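Long-range contact in dual function macrocyclase-peptidase POPB (Galerina marginata, PDB 5N4B), which cleaves peptide bonds after proline and closes peptides into macrocycles during the biosynthesis of the amanitin toxins: residues A[396-408]-A[416-428]. The protein carries 1 engineered substitution. Sequence-based numbering, arbitrary orientation.
Sequences TRLAPDFVGAASI and HFFLTLSGFNTPG
With CG anti to the backbone N (chi1 168°), Phe402 lays its ring over Leu421, whose CG stands beside its own backbone N (chi1 -53°). Leu421 CB sits over one ring face, 4.0 Å from the Phe402 centroid, a CH-pi contact; Ser422 O lies in the ring plane at the edge, 3.4 Å from Phe402 CZ. Leu421 also sends CD2 to Ala406 CB at 3.6 Å, where the small alanine leaves room for the branch. Farther along this face Leu419 lies alongside Ile408, and Leu398 CD1 meets the edge of the Phe417 ring, 3.6 Å from CZ; Phe443 and Ile376 extend this apolar layer.

The backbones pair antiparallel. Ala405 N gives Ser422 O a 2.9 Å bond almost straight down the carbonyl, and Ser422 N answers to Ala405 O; Ser407 and Thr420 exchange a second pair, with Thr420 N 2.9 Å from Ser407 O. At the end of the pairing, Gly404 and Gly423 bring their CA atoms to 4.4 Å; a side chain on Gly404 would run into Ser422 O. The other face carries small, mostly hydroxyl side chains, which suit a surface lined by peptide and water: Thr420 OG1 bonds to both, while Ser407 and Ser422 pack on the bound peptide. Strands 405-409 and 416-423 thus form the inner hairpin of a blade in the beta-propeller domain found in prolyl oligopeptidases.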
loop_
_atom_site.group_PDB
_atom_site.type_symbol
_atom_site.label_atom_id
_atom_site.label_comp_id
_atom_site.label_asym_id
_atom_site.label_seq_id
_atom_site.Cartn_x
_atom_site.Cartn_y
_atom_site.Cartn_z
ATOM N N THR A 396 0.257 -23.743 -19.219
ATOM C CA THR A 396 1.586 -23.244 -19.493
ATOM C C THR A 396 1.957 -22.240 -18.407
ATOM O O THR A 396 1.087 -21.607 -17.793
ATOM C CB THR A 396 1.680 -22.626 -20.892
ATOM O OG1 THR A 396 3.046 -22.348 -21.215
ATOM C CG2 THR A 396 0.911 -21.402 -21.009
ATOM N N ARG A 397 3.254 -22.081 -18.221
ATOM C CA ARG A 397 3.825 -21.014 -17.414
ATOM C C ARG A 397 4.219 -19.887 -18.365
ATOM O O ARG A 397 4.877 -20.133 -19.398
ATOM C CB ARG A 397 5.036 -21.493 -16.631
ATOM C CG ARG A 397 5.609 -20.369 -15.732
ATOM C CD ARG A 397 6.596 -20.883 -14.752
ATOM N NE ARG A 397 7.176 -19.784 -13.993
ATOM C CZ ARG A 397 8.156 -19.951 -13.156
ATOM N NH1 ARG A 397 8.624 -21.169 -12.925
ATOM N NH2 ARG A 397 8.682 -18.933 -12.567
ATOM N N LEU A 398 3.834 -18.664 -18.038
ATOM C CA LEU A 398 4.151 -17.490 -18.846
ATOM C C LEU A 398 5.303 -16.736 -18.189
ATOM O O LEU A 398 5.367 -16.634 -16.961
ATOM C CB LEU A 398 2.934 -16.569 -18.990
ATOM C CG LEU A 398 1.744 -17.214 -19.681
ATOM C CD1 LEU A 398 0.586 -16.225 -19.738
ATOM C CD2 LEU A 398 2.180 -17.655 -21.102
ATOM N N ALA A 399 6.216 -16.191 -19.003
ATOM C CA ALA A 399 7.373 -15.455 -18.507
ATOM C C ALA A 399 8.141 -16.298 -17.482
ATOM O O ALA A 399 8.403 -15.848 -16.366
ATOM C CB ALA A 399 6.982 -14.116 -17.911
ATOM N N PRO A 400 8.522 -17.515 -17.845
ATOM C CA PRO A 400 9.119 -18.408 -16.866
ATOM C C PRO A 400 10.447 -17.972 -16.291
ATOM O O PRO A 400 10.820 -18.498 -15.238
ATOM C CB PRO A 400 9.282 -19.722 -17.654
ATOM C CG PRO A 400 9.359 -19.274 -19.031
ATOM C CD PRO A 400 8.438 -18.136 -19.169
ATOM N N ASP A 401 11.164 -17.057 -16.927
ATOM C CA ASP A 401 12.452 -16.592 -16.409
ATOM C C ASP A 401 12.347 -15.303 -15.612
ATOM O O ASP A 401 13.364 -14.808 -15.109
ATOM C CB ASP A 401 13.435 -16.360 -17.567
ATOM C CG ASP A 401 13.674 -17.596 -18.386
ATOM O OD1 ASP A 401 13.947 -18.667 -17.796
ATOM O OD2 ASP A 401 13.586 -17.467 -19.623
ATOM N N PHE A 402 11.150 -14.743 -15.485
ATOM C CA PHE A 402 10.957 -13.507 -14.757
ATOM C C PHE A 402 11.112 -13.760 -13.263
ATOM O O PHE A 402 10.568 -14.715 -12.716
ATOM C CB PHE A 402 9.542 -12.958 -15.036
ATOM C CG PHE A 402 9.150 -11.858 -14.109
ATOM C CD1 PHE A 402 9.826 -10.659 -14.142
ATOM C CD2 PHE A 402 8.210 -12.055 -13.152
ATOM C CE1 PHE A 402 9.514 -9.668 -13.263
ATOM C CE2 PHE A 402 7.893 -11.057 -12.283
ATOM C CZ PHE A 402 8.547 -9.851 -12.350
ATOM N N VAL A 403 11.817 -12.864 -12.587
ATOM C CA VAL A 403 12.015 -12.898 -11.140
ATOM C C VAL A 403 11.554 -11.579 -10.542
ATOM O O VAL A 403 12.201 -10.534 -10.707
ATOM C CB VAL A 403 13.470 -13.189 -10.764
ATOM C CG1 VAL A 403 13.636 -13.253 -9.247
ATOM C CG2 VAL A 403 13.937 -14.482 -11.369
ATOM N N GLY A 404 10.440 -11.597 -9.840
ATOM C CA GLY A 404 9.937 -10.390 -9.241
ATOM C C GLY A 404 8.480 -10.517 -8.862
ATOM O O GLY A 404 8.011 -11.596 -8.476
ATOM N N ALA A 405 7.767 -9.412 -8.981
ATOM C CA ALA A 405 6.351 -9.310 -8.661
ATOM C C ALA A 405 5.562 -9.077 -9.939
ATOM O O ALA A 405 5.999 -8.327 -10.832
ATOM C CB ALA A 405 6.080 -8.158 -7.683
ATOM N N ALA A 406 4.401 -9.713 -10.041
ATOM C CA ALA A 406 3.577 -9.655 -11.244
ATOM C C ALA A 406 2.118 -9.366 -10.899
ATOM O O ALA A 406 1.624 -9.747 -9.836
ATOM C CB ALA A 406 3.638 -10.957 -11.966
ATOM N N SER A 407 1.427 -8.685 -11.798
ATOM C CA SER A 407 -0.019 -8.499 -11.714
ATOM C C SER A 407 -0.653 -8.675 -13.087
ATOM O O SER A 407 0.016 -8.514 -14.115
ATOM C CB SER A 407 -0.373 -7.090 -11.293
ATOM O OG SER A 407 0.280 -6.718 -10.128
ATOM N N ILE A 408 -1.941 -9.064 -13.086
ATOM C CA ILE A 408 -2.705 -9.290 -14.312
ATOM C C ILE A 408 -3.617 -8.108 -14.502
ATOM O O ILE A 408 -4.245 -7.664 -13.544
ATOM C CB ILE A 408 -3.546 -10.569 -14.227
ATOM C CG1 ILE A 408 -2.736 -11.770 -13.774
ATOM C CG2 ILE A 408 -4.218 -10.855 -15.592
ATOM C CD1 ILE A 408 -3.601 -12.884 -13.238
ATOM N N HIS A 416 -7.425 -10.825 -25.117
ATOM C CA HIS A 416 -6.050 -10.588 -24.672
ATOM C C HIS A 416 -6.075 -10.356 -23.169
ATOM O O HIS A 416 -7.090 -10.075 -22.561
ATOM C CB HIS A 416 -5.400 -9.368 -25.371
ATOM C CG HIS A 416 -6.020 -8.083 -24.990
ATOM N ND1 HIS A 416 -7.125 -7.559 -25.643
ATOM C CD2 HIS A 416 -5.754 -7.248 -23.961
ATOM C CE1 HIS A 416 -7.484 -6.446 -25.027
ATOM N NE2 HIS A 416 -6.677 -6.243 -24.003
ATOM N N PHE A 417 -4.891 -10.439 -22.582
ATOM C CA PHE A 417 -4.637 -9.914 -21.257
ATOM C C PHE A 417 -3.217 -9.368 -21.213
ATOM O O PHE A 417 -2.382 -9.671 -22.074
ATOM C CB PHE A 417 -4.877 -10.936 -20.141
ATOM C CG PHE A 417 -4.029 -12.187 -20.198
ATOM C CD1 PHE A 417 -2.817 -12.227 -19.561
ATOM C CD2 PHE A 417 -4.495 -13.329 -20.853
ATOM C CE1 PHE A 417 -2.056 -13.422 -19.606
ATOM C CE2 PHE A 417 -3.743 -14.489 -20.892
ATOM C CZ PHE A 417 -2.530 -14.520 -20.273
ATOM N N PHE A 418 -2.940 -8.575 -20.171
ATOM C CA PHE A 418 -1.614 -8.067 -19.910
ATOM C C PHE A 418 -1.103 -8.533 -18.556
ATOM O O PHE A 418 -1.850 -8.877 -17.633
ATOM C CB PHE A 418 -1.577 -6.520 -19.884
ATOM C CG PHE A 418 -1.969 -5.908 -21.158
ATOM C CD1 PHE A 418 -1.082 -5.881 -22.230
ATOM C CD2 PHE A 418 -3.241 -5.385 -21.329
ATOM C CE1 PHE A 418 -1.472 -5.357 -23.439
ATOM C CE2 PHE A 418 -3.603 -4.829 -22.574
ATOM C CZ PHE A 418 -2.734 -4.857 -23.590
ATOM N N LEU A 419 0.229 -8.554 -18.468
ATOM C CA LEU A 419 0.954 -8.726 -17.212
ATOM C C LEU A 419 1.837 -7.515 -16.994
ATOM O O LEU A 419 2.536 -7.068 -17.924
ATOM C CB LEU A 419 1.827 -9.971 -17.204
ATOM C CG LEU A 419 1.162 -11.278 -17.553
ATOM C CD1 LEU A 419 2.247 -12.382 -17.688
ATOM C CD2 LEU A 419 0.137 -11.647 -16.560
ATOM N N THR A 420 1.818 -6.987 -15.778
ATOM C CA THR A 420 2.773 -5.956 -15.380
ATOM C C THR A 420 3.797 -6.598 -14.450
ATOM O O THR A 420 3.435 -7.248 -13.458
ATOM C CB THR A 420 2.112 -4.738 -14.772
ATOM O OG1 THR A 420 1.359 -5.096 -13.644
ATOM C CG2 THR A 420 1.132 -4.142 -15.765
ATOM N N LEU A 421 5.067 -6.462 -14.805
ATOM C CA LEU A 421 6.188 -7.194 -14.215
ATOM C C LEU A 421 7.207 -6.181 -13.716
ATOM O O LEU A 421 7.629 -5.292 -14.473
ATOM C CB LEU A 421 6.850 -8.113 -15.270
ATOM C CG LEU A 421 5.871 -9.045 -15.983
ATOM C CD1 LEU A 421 6.619 -9.743 -17.085
ATOM C CD2 LEU A 421 5.231 -10.032 -15.029
ATOM N N SER A 422 7.629 -6.319 -12.472
ATOM C CA SER A 422 8.709 -5.472 -11.961
ATOM C C SER A 422 9.433 -6.192 -10.842
ATOM O O SER A 422 8.965 -7.196 -10.322
ATOM C CB SER A 422 8.217 -4.114 -11.490
ATOM O OG SER A 422 7.520 -4.214 -10.255
ATOM N N GLY A 423 10.597 -5.677 -10.475
ATOM C CA GLY A 423 11.369 -6.268 -9.413
ATOM C C GLY A 423 12.587 -5.423 -9.147
ATOM O O GLY A 423 12.701 -4.309 -9.643
ATOM N N PHE A 424 13.476 -5.930 -8.306
ATOM C CA PHE A 424 14.555 -5.088 -7.823
ATOM C C PHE A 424 15.412 -4.528 -8.936
ATOM O O PHE A 424 15.909 -3.390 -8.799
ATOM C CB PHE A 424 15.424 -5.846 -6.807
ATOM C CG PHE A 424 14.695 -6.215 -5.545
ATOM C CD1 PHE A 424 14.214 -5.268 -4.697
ATOM C CD2 PHE A 424 14.525 -7.550 -5.215
ATOM C CE1 PHE A 424 13.545 -5.576 -3.556
ATOM C CE2 PHE A 424 13.879 -7.889 -4.059
ATOM C CZ PHE A 424 13.382 -6.929 -3.220
ATOM N N ASN A 425 15.578 -5.274 -10.024
ATOM C CA ASN A 425 16.314 -4.800 -11.202
ATOM C C ASN A 425 15.493 -4.874 -12.489
ATOM O O ASN A 425 16.063 -4.875 -13.580
ATOM C CB ASN A 425 17.645 -5.513 -11.326
ATOM C CG ASN A 425 17.498 -6.995 -11.510
ATOM O OD1 ASN A 425 16.449 -7.482 -11.939
ATOM N ND2 ASN A 425 18.554 -7.738 -11.165
ATOM N N THR A 426 14.160 -4.858 -12.381
ATOM C CA THR A 426 13.260 -4.842 -13.534
ATOM C C THR A 426 12.374 -3.606 -13.398
ATOM O O THR A 426 11.452 -3.593 -12.564
ATOM C CB THR A 426 12.393 -6.094 -13.649
ATOM O OG1 THR A 426 13.244 -7.227 -13.825
ATOM C CG2 THR A 426 11.424 -5.976 -14.824
ATOM N N PRO A 427 12.618 -2.541 -14.166
ATOM C CA PRO A 427 11.886 -1.293 -13.934
ATOM C C PRO A 427 10.388 -1.325 -14.190
ATOM O O PRO A 427 9.647 -0.596 -13.541
ATOM C CB PRO A 427 12.576 -0.307 -14.890
ATOM C CG PRO A 427 13.768 -0.944 -15.404
ATOM C CD PRO A 427 13.796 -2.391 -15.049
ATOM N N GLY A 428 9.929 -2.122 -15.146
ATOM C CA GLY A 428 8.521 -2.217 -15.461
ATOM C C GLY A 428 8.320 -2.691 -16.862
ATOM O O GLY A 428 8.475 -1.941 -17.828
HETATM O O HOH W 1 13.191 -9.014 -8.208
HETATM O O HOH W 2 13.575 -8.165 -11.387
HETATM O O HOH W 3 5.048 -5.603 -10.451
HETATM O O HOH W 4 2.657 -4.608 -11.277
#